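Local coordinates for RegF protein (Neisseria gonorrhoeae, PDB 4HOJ) that binds glutathione and calcium ions and is a stringent starvation protein A homologue of the glutathione transferase superfamily, at residues A[102-107]-A[157-162]. Numbering follows the deposited sequence.
Sequences ELFNHV and APLLWR
Leu-159 has CG anti to its own backbone N (chi1 169°), which carries CG toward segment 102-107. Its CD1 then meets Val-107, while CD2 meets Phe-104 and Leu-103. With CG anti to the carbonyl carbon (chi1 -74°), the Phe-104 ring reaches across, although its CB does not point straight at Leu-159. The two meet obliquely. Phe-104 CZ lies 3.6 Å from Leu-159 CB, and CE2 of the same ring is 3.8 Å from that CB. Leu-159 CD2 also touches the ring, 4.1 Å from Phe-104 CZ. Val-107 comes in one turn later. Its CG2 branch packs 3.8 Å from Leu-159 CD1. Leu-103, buried and at the N-cap position, adds a looser touch, with its CB 4.3 Å from Leu-159 CD2.

This is helix-to-helix packing inside the all-helical C-terminal domain of the GST fold. It joins the C-terminal part of helix 151-161 to the start of helix 104-111. Helix 13-25 of the thioredoxin-like domain borders the same place: Arg-17 makes a cation-pi contact with the Phe-104 ring, and Val-107 touches Pro-13, a residue of the glutathione pocket. The Val-107 side chain is about 7 Å from the bound glutathione.

Arg-162, three residues after Leu-159 in the chain, donates NH1 to Pro-158 O (3.1 Å). The bond is fairly straight, at 164°, with the oxygen at the edge of the guanidinium group and close to its plane. NH2 of Arg-162 reaches Thr-11 O and forms a salt bridge with Glu-198.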
ATOM      1  N   GLU A 102       9.627  -3.719   4.809  1.00 11.07           N
ATOM      2  CA  GLU A 102      10.920  -3.939   5.497  1.00 11.66           C
ATOM      3  C   GLU A 102      10.798  -4.694   6.810  1.00 11.37           C
ATOM      4  O   GLU A 102      11.828  -5.155   7.350  1.00 12.95           O
ATOM      5  CB  GLU A 102      11.596  -2.588   5.768  1.00 12.09           C
ATOM      6  CG  GLU A 102      11.818  -1.779   4.510  1.00 14.26           C
ATOM      7  CD  GLU A 102      12.241  -0.356   4.789  1.00 23.09           C
ATOM      8  OE1 GLU A 102      12.634  -0.048   5.924  1.00 29.67           O
ATOM      9  OE2 GLU A 102      12.129   0.467   3.852  1.00 23.04           O
ATOM     10  N   LEU A 103       9.605  -4.810   7.366  1.00 10.63           N
ATOM     11  CA  LEU A 103       9.393  -5.574   8.623  1.00 10.62           C
ATOM     12  C   LEU A 103       8.407  -6.697   8.417  1.00 10.48           C
ATOM     13  O   LEU A 103       8.689  -7.853   8.747  1.00 11.07           O
ATOM     14  CB  LEU A 103       8.896  -4.658   9.736  1.00 10.96           C
ATOM     15  CG  LEU A 103       9.886  -3.637  10.287  1.00 12.07           C
ATOM     16  CD1 LEU A 103       9.145  -2.741  11.273  1.00 12.48           C
ATOM     17  CD2 LEU A 103      11.092  -4.326  10.982  1.00 17.60           C
ATOM     18  N   PHE A 104       7.249  -6.388   7.856  1.00 10.14           N
ATOM     19  CA  PHE A 104       6.171  -7.381   7.798  1.00 10.37           C
ATOM     20  C   PHE A 104       6.373  -8.401   6.700  1.00 10.92           C
ATOM     21  O   PHE A 104       5.747  -9.463   6.725  1.00 11.46           O
ATOM     22  CB  PHE A 104       4.773  -6.725   7.848  1.00 10.24           C
ATOM     23  CG  PHE A 104       4.446  -6.237   9.229  1.00 10.17           C
ATOM     24  CD1 PHE A 104       4.872  -4.975   9.661  1.00  9.82           C
ATOM     25  CD2 PHE A 104       3.801  -7.062  10.153  1.00 10.75           C
ATOM     26  CE1 PHE A 104       4.648  -4.549  10.926  1.00 10.07           C
ATOM     27  CE2 PHE A 104       3.515  -6.636  11.452  1.00 11.03           C
ATOM     28  CZ  PHE A 104       3.961  -5.358  11.842  1.00 10.69           C
ATOM     29  N   ASN A 105       7.244  -8.098   5.746  1.00 11.08           N
ATOM     30  CA  ASN A 105       7.656  -9.150   4.792  1.00 11.94           C
ATOM     31  C   ASN A 105       8.361 -10.273   5.556  1.00 12.31           C
ATOM     32  O   ASN A 105       8.126 -11.452   5.319  1.00 14.45           O
ATOM     33  CB  ASN A 105       8.559  -8.546   3.729  1.00 12.35           C
ATOM     34  CG  ASN A 105       9.790  -7.883   4.316  1.00 12.24           C
ATOM     35  OD1 ASN A 105       9.736  -7.187   5.338  1.00 11.60           O
ATOM     36  ND2 ASN A 105      10.966  -8.112   3.649  1.00 14.93           N
ATOM     37  N   HIS A 106       9.189  -9.907   6.524  1.00 12.06           N
ATOM     38  CA  HIS A 106       9.869 -10.918   7.359  1.00 12.61           C
ATOM     39  C   HIS A 106       8.898 -11.633   8.277  1.00 12.58           C
ATOM     40  O   HIS A 106       9.043 -12.851   8.497  1.00 13.38           O
ATOM     41  CB  HIS A 106      10.997 -10.266   8.181  1.00 13.02           C
ATOM     42  CG  HIS A 106      12.019  -9.584   7.317  1.00 13.22           C
ATOM     43  ND1 HIS A 106      12.859 -10.280   6.470  1.00 17.43           N
ATOM     44  CD2 HIS A 106      12.322  -8.268   7.179  1.00 15.15           C
ATOM     45  CE1 HIS A 106      13.607  -9.407   5.809  1.00 17.41           C
ATOM     46  NE2 HIS A 106      13.314  -8.185   6.226  1.00 17.47           N
ATOM     47  N   VAL A 107       7.905 -10.898   8.796  1.00 12.00           N
ATOM     48  CA  VAL A 107       6.847 -11.526   9.610  1.00 12.32           C
ATOM     49  C   VAL A 107       6.151 -12.611   8.788  1.00 13.04           C
ATOM     50  O   VAL A 107       5.900 -13.694   9.298  1.00 13.84           O
ATOM     51  CB  VAL A 107       5.851 -10.451  10.072  1.00 11.85           C
ATOM     52  CG1 VAL A 107       4.557 -11.122  10.676  1.00 12.61           C
ATOM     53  CG2 VAL A 107       6.550  -9.532  11.059  1.00 11.56           C
ATOM     54  N   ALA A 157       1.851  -2.909  16.365  1.00  8.13           N
ATOM     55  CA  ALA A 157       1.708  -3.505  17.696  1.00  8.17           C
ATOM     56  C   ALA A 157       1.740  -5.044  17.649  1.00  8.75           C
ATOM     57  O   ALA A 157       2.316  -5.629  18.534  1.00  8.30           O
ATOM     58  CB  ALA A 157       0.411  -2.977  18.357  1.00 10.00           C
ATOM     59  N   PRO A 158       1.084  -5.727  16.714  1.00  7.87           N
ATOM     60  CA  PRO A 158       1.139  -7.212  16.761  1.00  7.25           C
ATOM     61  C   PRO A 158       2.511  -7.782  16.614  1.00  8.26           C
ATOM     62  O   PRO A 158       2.764  -8.886  17.149  1.00  9.24           O
ATOM     63  CB  PRO A 158       0.228  -7.625  15.620  1.00  7.50           C
ATOM     64  CG  PRO A 158      -0.760  -6.396  15.508  1.00  7.42           C
ATOM     65  CD  PRO A 158       0.188  -5.255  15.643  1.00  9.31           C
ATOM     66  N   LEU A 159       3.404  -7.108  15.891  1.00  8.90           N
ATOM     67  CA  LEU A 159       4.796  -7.564  15.821  1.00  7.99           C
ATOM     68  C   LEU A 159       5.510  -7.380  17.137  1.00  9.49           C
ATOM     69  O   LEU A 159       6.139  -8.304  17.625  1.00  9.51           O
ATOM     70  CB  LEU A 159       5.522  -6.854  14.693  1.00  9.01           C
ATOM     71  CG  LEU A 159       7.055  -7.037  14.664  1.00  8.26           C
ATOM     72  CD1 LEU A 159       7.388  -8.526  14.604  1.00 11.55           C
ATOM     73  CD2 LEU A 159       7.615  -6.310  13.456  1.00  9.12           C
ATOM     74  N   LEU A 160       5.357  -6.235  17.747  1.00  9.28           N
ATOM     75  CA  LEU A 160       6.008  -6.037  19.055  1.00  8.30           C
ATOM     76  C   LEU A 160       5.476  -6.988  20.120  1.00  9.66           C
ATOM     77  O   LEU A 160       6.250  -7.453  20.953  1.00 11.35           O
ATOM     78  CB  LEU A 160       5.827  -4.560  19.511  1.00  9.75           C
ATOM     79  CG  LEU A 160       6.360  -3.538  18.502  1.00 10.37           C
ATOM     80  CD1 LEU A 160       6.186  -2.105  19.045  1.00 12.67           C
ATOM     81  CD2 LEU A 160       7.798  -3.826  18.238  1.00 15.70           C
ATOM     82  N   TRP A 161       4.176  -7.333  20.055  1.00  8.66           N
ATOM     83  CA  TRP A 161       3.638  -8.305  21.004  1.00  8.28           C
ATOM     84  C   TRP A 161       4.343  -9.650  20.853  1.00  8.22           C
ATOM     85  O   TRP A 161       4.487 -10.356  21.856  1.00  9.82           O
ATOM     86  CB  TRP A 161       2.146  -8.454  20.694  1.00  8.77           C
ATOM     87  CG  TRP A 161       1.480  -9.391  21.647  1.00 10.03           C
ATOM     88  CD1 TRP A 161       1.046 -10.643  21.341  1.00  8.16           C
ATOM     89  CD2 TRP A 161       1.210  -9.193  23.048  1.00  9.97           C
ATOM     90  NE1 TRP A 161       0.542 -11.264  22.475  1.00 10.17           N
ATOM     91  CE2 TRP A 161       0.598 -10.374  23.515  1.00 10.02           C
ATOM     92  CE3 TRP A 161       1.435  -8.138  23.941  1.00 12.68           C
ATOM     93  CZ2 TRP A 161       0.214 -10.538  24.852  1.00 12.41           C
ATOM     94  CZ3 TRP A 161       1.022  -8.291  25.262  1.00 13.16           C
ATOM     95  CH2 TRP A 161       0.422  -9.482  25.692  1.00 13.52           C
ATOM     96  N   ARG A 162       4.773  -9.986  19.636  1.00  8.72           N
ATOM     97  CA  ARG A 162       5.309 -11.284  19.267  1.00  8.49           C
ATOM     98  C   ARG A 162       6.813 -11.360  19.327  1.00  8.10           C
ATOM     99  O   ARG A 162       7.352 -12.411  18.905  1.00 10.73           O
ATOM    100  CB  ARG A 162       4.819 -11.676  17.839  1.00  9.55           C
ATOM    101  CG  ARG A 162       3.340 -12.090  17.823  1.00 10.20           C
ATOM    102  CD  ARG A 162       2.795 -12.067  16.364  1.00  7.73           C
ATOM    103  NE  ARG A 162       1.476 -12.650  16.287  1.00  8.48           N
ATOM    104  CZ  ARG A 162       0.336 -12.082  16.691  1.00  6.71           C
ATOM    105  NH1 ARG A 162       0.380 -10.825  17.189  1.00  7.60           N
ATOM    106  NH2 ARG A 162      -0.834 -12.685  16.534  1.00  7.95           N
TER